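Local coordinates for protein 2,3-bisphosphoglycerate-independent phosphoglycerate mutase (Pyrococcus horikoshii, PDB 2ZKT) that probably interconverts 2-phosphoglycerate and 3-phosphoglycerate in glycolysis, as a metal-binding, bisphosphoglycerate-independent mutase related to alkaline phosphatase, at residues B[253-258]-B[296-301]; B[66-71]-B[260-265]. One frame throughout, in Å; residues are numbered along the deposited sequence.

Contact 1 of 2, residues B[253-258]-B[296-301]; sequences ALVKGV and FVFLHF
Val255 leans from helix 253-261 onto His300 and Phe298, which project from the same side of strand 296-301. This is helix-on-sheet packing in the alkaline phosphatase-like core: the helix joins strands 246-249 and 265-267 in a parallel crossover and also reaches strand 296-301, the next neighbour of 246-249. Both methyls of Val255 work. CG2, placed beside the backbone N and anti to the carbonyl carbon, lies 3.6 Å from His300 NE2 and forms an off-centre CH-pi contact, 4.1 Å from the ring centroid and 30° off the normal. CG1, the branch anti to the backbone N (chi1 176°), meets His300 CD2 at 3.7 Å and also comes to the edge of the Phe298 ring, 3.9 Å from CE2. The valine thus sits over one imidazole face, displaced toward the rim, while its side chain runs roughly perpendicular to that of Phe298. The His300 side chain lies about 5 Å from a bound zinc ion, and its NE2 has a weak hydrogen bond to OD2 of Asp13, which itself coordinates zinc. With an alanine in place of His300, Asp13 would probably lose this second-shell partner and the Val255 methyls the ring face they rest on. Along the strand, Phe298 CZ lies at the imidazole edge, in the ring plane and 3.9 Å from His300 CD2.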
loop_
_atom_site.group_PDB
_atom_site.type_symbol
_atom_site.label_atom_id
_atom_site.label_comp_id
_atom_site.label_asym_id
_atom_site.label_seq_id
_atom_site.Cartn_x
_atom_site.Cartn_y
_atom_site.Cartn_z
ATOM N N ALA B 253 -13.184 -9.326 22.196
ATOM C CA ALA B 253 -13.570 -9.385 23.606
ATOM C C ALA B 253 -12.539 -8.806 24.591
ATOM O O ALA B 253 -12.856 -7.920 25.394
ATOM C CB ALA B 253 -13.888 -10.838 23.984
ATOM N N LEU B 254 -11.310 -9.322 24.530
ATOM C CA LEU B 254 -10.258 -8.881 25.442
ATOM C C LEU B 254 -10.012 -7.367 25.458
ATOM O O LEU B 254 -9.768 -6.783 26.519
ATOM C CB LEU B 254 -8.950 -9.617 25.123
ATOM C CG LEU B 254 -7.787 -9.343 26.084
ATOM C CD1 LEU B 254 -8.221 -9.596 27.522
ATOM C CD2 LEU B 254 -6.601 -10.229 25.715
ATOM N N VAL B 255 -10.084 -6.723 24.293
ATOM C CA VAL B 255 -9.847 -5.287 24.237
ATOM C C VAL B 255 -11.067 -4.506 24.719
ATOM O O VAL B 255 -10.924 -3.429 25.323
ATOM C CB VAL B 255 -9.438 -4.842 22.806
ATOM C CG1 VAL B 255 -9.278 -3.321 22.740
ATOM C CG2 VAL B 255 -8.123 -5.526 22.417
ATOM N N LYS B 256 -12.263 -5.036 24.462
ATOM C CA LYS B 256 -13.490 -4.379 24.919
ATOM C C LYS B 256 -13.455 -4.399 26.452
ATOM O O LYS B 256 -13.897 -3.449 27.114
ATOM C CB LYS B 256 -14.727 -5.144 24.439
ATOM C CG LYS B 256 -14.877 -5.228 22.927
ATOM C CD LYS B 256 -16.021 -6.159 22.557
ATOM C CE LYS B 256 -17.329 -5.704 23.201
ATOM N NZ LYS B 256 -18.430 -6.682 22.967
ATOM N N GLY B 257 -12.913 -5.496 26.996
ATOM C CA GLY B 257 -12.810 -5.664 28.442
ATOM C C GLY B 257 -11.911 -4.627 29.093
ATOM O O GLY B 257 -12.293 -3.973 30.071
ATOM N N VAL B 258 -10.702 -4.470 28.551
ATOM C CA VAL B 258 -9.771 -3.487 29.091
ATOM C C VAL B 258 -10.410 -2.103 29.008
ATOM O O VAL B 258 -10.425 -1.353 29.983
ATOM C CB VAL B 258 -8.432 -3.492 28.304
ATOM C CG1 VAL B 258 -7.530 -2.360 28.806
ATOM C CG2 VAL B 258 -7.736 -4.853 28.475
ATOM N N PHE B 296 -13.372 11.881 23.641
ATOM C CA PHE B 296 -12.296 10.979 23.238
ATOM C C PHE B 296 -12.886 9.686 22.679
ATOM O O PHE B 296 -13.710 9.033 23.341
ATOM C CB PHE B 296 -11.415 10.653 24.456
ATOM C CG PHE B 296 -10.086 10.053 24.100
ATOM C CD1 PHE B 296 -9.008 10.872 23.747
ATOM C CD2 PHE B 296 -9.911 8.667 24.087
ATOM C CE1 PHE B 296 -7.781 10.324 23.386
ATOM C CE2 PHE B 296 -8.680 8.107 23.727
ATOM C CZ PHE B 296 -7.617 8.932 23.376
ATOM N N VAL B 297 -12.463 9.317 21.466
ATOM C CA VAL B 297 -12.946 8.094 20.834
ATOM C C VAL B 297 -11.779 7.170 20.485
ATOM O O VAL B 297 -10.758 7.607 19.936
ATOM C CB VAL B 297 -13.774 8.406 19.535
ATOM C CG1 VAL B 297 -14.057 7.125 18.752
ATOM C CG2 VAL B 297 -15.101 9.077 19.914
ATOM N N PHE B 298 -11.943 5.891 20.814
ATOM C CA PHE B 298 -10.935 4.867 20.555
ATOM C C PHE B 298 -11.487 3.870 19.522
ATOM O O PHE B 298 -12.595 3.359 19.671
ATOM C CB PHE B 298 -10.601 4.146 21.874
ATOM C CG PHE B 298 -9.743 2.921 21.705
ATOM C CD1 PHE B 298 -8.414 3.029 21.279
ATOM C CD2 PHE B 298 -10.267 1.652 21.955
ATOM C CE1 PHE B 298 -7.619 1.883 21.103
ATOM C CE2 PHE B 298 -9.480 0.496 21.779
ATOM C CZ PHE B 298 -8.154 0.613 21.352
ATOM N N LEU B 299 -10.716 3.600 18.472
ATOM C CA LEU B 299 -11.128 2.667 17.420
ATOM C C LEU B 299 -10.093 1.545 17.299
ATOM O O LEU B 299 -8.890 1.801 17.146
ATOM C CB LEU B 299 -11.260 3.409 16.079
ATOM C CG LEU B 299 -11.499 2.576 14.808
ATOM C CD1 LEU B 299 -12.717 1.680 14.966
ATOM C CD2 LEU B 299 -11.687 3.514 13.628
ATOM N N HIS B 300 -10.564 0.303 17.366
ATOM C CA HIS B 300 -9.680 -0.856 17.279
ATOM C C HIS B 300 -9.962 -1.700 16.023
ATOM O O HIS B 300 -11.116 -1.905 15.646
ATOM C CB HIS B 300 -9.849 -1.691 18.557
ATOM C CG HIS B 300 -8.826 -2.774 18.724
ATOM N ND1 HIS B 300 -8.938 -4.009 18.116
ATOM C CD2 HIS B 300 -7.672 -2.808 19.437
ATOM C CE1 HIS B 300 -7.897 -4.761 18.448
ATOM N NE2 HIS B 300 -7.115 -4.055 19.250
ATOM N N PHE B 301 -8.893 -2.165 15.373
ATOM C CA PHE B 301 -8.979 -2.997 14.160
ATOM C C PHE B 301 -8.056 -4.185 14.419
ATOM O O PHE B 301 -6.838 -4.029 14.430
ATOM C CB PHE B 301 -8.483 -2.203 12.941
ATOM C CG PHE B 301 -8.605 -2.944 11.633
ATOM C CD1 PHE B 301 -9.864 -3.217 11.081
ATOM C CD2 PHE B 301 -7.460 -3.366 10.944
ATOM C CE1 PHE B 301 -9.979 -3.895 9.863
ATOM C CE2 PHE B 301 -7.560 -4.048 9.725
ATOM C CZ PHE B 301 -8.824 -4.312 9.178
#

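Contact 2 of 2, residues B[66-71]-B[260-265]; sequences SIFGYD and RAVGFD
Val262 fits against Phe68 and Tyr70 where helices 60-67 and 253-261 come to their C-terminal ends, and it divides its two branches between the two rings. From CB outward, the contacts begin at once: Val262 CB itself is 3.8 Å from Tyr70 CE2 and 3.9 Å from Tyr70 OH. CG1, anti to the carbonyl carbon (chi1 -58°), presses closer, to 3.5 Å from Tyr70 CE2, with CD2 and CZ of the same ring somewhat farther off. The same torsion sets CG2 between the backbone N and the carbonyl carbon and directs it over one face of Phe68, where it lies 4.2 Å from CD2. The valine and tyrosine side chains run past each other in opposite directions, whereas Val262 and Phe68 meet nearly at right angles. The phenol oxygen of Tyr70 is not left to apolar neighbours, because it hydrogen-bonds to the carbonyl O of Met236.

Phe264 also reaches the Phe68 ring: its CE1 is 3.9 Å from Phe68 CD1, and the ring planes are inclined by 38° with centroids 5.0 Å apart, an oblique pairing. Phe238 extends this aromatic cluster beyond Phe264. No hydrogen bond joins the two segments, so their association rests on these buried apolar surfaces.

Each segment has a glycine, Gly69 or Gly263, flanked by residues that make the contact. Both have positive phi, at which a CB would collide with the preceding carbonyl O, and each ends its helix. The contact is thus one between two glycine-terminated Schellman motifs, whose flanking side chains face each other.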
loop_
_atom_site.group_PDB
_atom_site.type_symbol
_atom_site.label_atom_id
_atom_site.label_comp_id
_atom_site.label_asym_id
_atom_site.label_seq_id
_atom_site.Cartn_x
_atom_site.Cartn_y
_atom_site.Cartn_z
ATOM N N SER B 66 -1.399 0.128 28.635
ATOM C CA SER B 66 -0.349 1.097 28.344
ATOM C C SER B 66 -0.841 2.189 27.383
ATOM O O SER B 66 -0.689 3.379 27.635
ATOM C CB SER B 66 0.838 0.338 27.730
ATOM O OG SER B 66 1.916 1.240 27.479
ATOM N N ILE B 67 -1.449 1.775 26.273
ATOM C CA ILE B 67 -1.981 2.698 25.274
ATOM C C ILE B 67 -3.006 3.662 25.892
ATOM O O ILE B 67 -3.077 4.827 25.491
ATOM C CB ILE B 67 -2.656 1.920 24.116
ATOM C CG1 ILE B 67 -1.602 1.094 23.352
ATOM C CG2 ILE B 67 -3.392 2.874 23.189
ATOM C CD1 ILE B 67 -0.511 1.909 22.657
ATOM N N PHE B 68 -3.797 3.184 26.860
ATOM C CA PHE B 68 -4.802 4.049 27.495
ATOM C C PHE B 68 -4.200 5.038 28.499
ATOM O O PHE B 68 -4.923 5.875 29.055
ATOM C CB PHE B 68 -5.900 3.212 28.182
ATOM C CG PHE B 68 -6.798 2.483 27.215
ATOM C CD1 PHE B 68 -7.388 3.162 26.148
ATOM C CD2 PHE B 68 -7.036 1.114 27.360
ATOM C CE1 PHE B 68 -8.212 2.479 25.225
ATOM C CE2 PHE B 68 -7.845 0.419 26.462
ATOM C CZ PHE B 68 -8.438 1.099 25.384
ATOM N N GLY B 69 -2.886 4.928 28.734
ATOM C CA GLY B 69 -2.197 5.844 29.640
ATOM C C GLY B 69 -1.746 5.302 30.989
ATOM O O GLY B 69 -1.320 6.067 31.862
ATOM N N TYR B 70 -1.822 3.989 31.179
ATOM C CA TYR B 70 -1.432 3.399 32.459
ATOM C C TYR B 70 -0.101 2.662 32.373
ATOM O O TYR B 70 0.362 2.302 31.285
ATOM C CB TYR B 70 -2.518 2.414 32.933
ATOM C CG TYR B 70 -3.880 3.056 33.131
ATOM C CD1 TYR B 70 -4.170 3.801 34.291
ATOM C CD2 TYR B 70 -4.856 2.972 32.139
ATOM C CE1 TYR B 70 -5.396 4.442 34.449
ATOM C CE2 TYR B 70 -6.088 3.614 32.283
ATOM C CZ TYR B 70 -6.355 4.347 33.437
ATOM O OH TYR B 70 -7.580 4.970 33.575
ATOM N N ASP B 71 0.507 2.444 33.538
ATOM C CA ASP B 71 1.764 1.703 33.624
ATOM C C ASP B 71 1.356 0.234 33.802
ATOM O O ASP B 71 0.831 -0.155 34.852
ATOM C CB ASP B 71 2.591 2.182 34.832
ATOM C CG ASP B 71 3.881 1.391 35.014
ATOM O OD1 ASP B 71 3.810 0.207 35.425
ATOM O OD2 ASP B 71 4.967 1.953 34.739
ATOM N N ARG B 260 -13.504 -1.265 28.919
ATOM C CA ARG B 260 -14.595 -1.154 29.893
ATOM C C ARG B 260 -14.048 -0.960 31.299
ATOM O O ARG B 260 -14.527 -0.104 32.050
ATOM C CB ARG B 260 -15.499 -2.401 29.851
ATOM C CG ARG B 260 -16.658 -2.264 28.860
ATOM C CD ARG B 260 -17.375 -3.580 28.573
ATOM N NE ARG B 260 -18.448 -3.372 27.597
ATOM C CZ ARG B 260 -19.000 -4.336 26.855
ATOM N NH1 ARG B 260 -18.583 -5.596 26.969
ATOM N NH2 ARG B 260 -19.960 -4.033 25.987
ATOM N N ALA B 261 -13.041 -1.762 31.652
ATOM C CA ALA B 261 -12.432 -1.658 32.974
ATOM C C ALA B 261 -11.949 -0.228 33.274
ATOM O O ALA B 261 -12.123 0.251 34.389
ATOM C CB ALA B 261 -11.269 -2.650 33.103
ATOM N N VAL B 262 -11.360 0.464 32.292
ATOM C CA VAL B 262 -10.870 1.818 32.560
ATOM C C VAL B 262 -11.928 2.914 32.385
ATOM O O VAL B 262 -11.639 4.104 32.569
ATOM C CB VAL B 262 -9.594 2.153 31.723
ATOM C CG1 VAL B 262 -8.505 1.129 32.036
ATOM C CG2 VAL B 262 -9.909 2.171 30.226
ATOM N N GLY B 263 -13.153 2.509 32.034
ATOM C CA GLY B 263 -14.236 3.484 31.931
ATOM C C GLY B 263 -14.809 3.901 30.588
ATOM O O GLY B 263 -15.567 4.873 30.525
ATOM N N PHE B 264 -14.468 3.195 29.513
ATOM C CA PHE B 264 -15.005 3.557 28.197
ATOM C C PHE B 264 -16.401 2.975 27.964
ATOM O O PHE B 264 -16.770 1.958 28.569
ATOM C CB PHE B 264 -14.070 3.049 27.086
ATOM C CG PHE B 264 -12.848 3.898 26.881
ATOM C CD1 PHE B 264 -11.790 3.858 27.793
ATOM C CD2 PHE B 264 -12.751 4.748 25.775
ATOM C CE1 PHE B 264 -10.653 4.647 27.597
ATOM C CE2 PHE B 264 -11.617 5.542 25.575
ATOM C CZ PHE B 264 -10.570 5.494 26.483
ATOM N N ASP B 265 -17.180 3.635 27.099
ATOM C CA ASP B 265 -18.512 3.140 26.732
ATOM C C ASP B 265 -18.252 2.388 25.421
ATOM O O ASP B 265 -18.198 2.993 24.351
ATOM C CB ASP B 265 -19.499 4.296 26.480
ATOM C CG ASP B 265 -19.940 4.989 27.763
ATOM O OD1 ASP B 265 -19.898 4.349 28.837
ATOM O OD2 ASP B 265 -20.350 6.170 27.699
#

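From the N terminus, the chain reaches 66-71 first, then 253-258 and 260-265 along and just after helix 253-261, and finally 296-301. Contact 2 closes the longer loop, with 188 intervening residues that include the separate four-stranded antiparallel sheet. Contact 1 spans 37 residues, among them strand 265-267 and helix 280-291. The two loops cross rather than nest, since 253-258 falls inside the first and 296-301 beyond it. Helix 253-261 serves both contacts, tying the end of helix 60-67 to the main mixed sheet. The contacts merge directly: Phe68 CZ lies 3.8 Å from Phe298 CE2 in an edge-to-face pair, and Phe68 CE2 also reaches Val258 CG1.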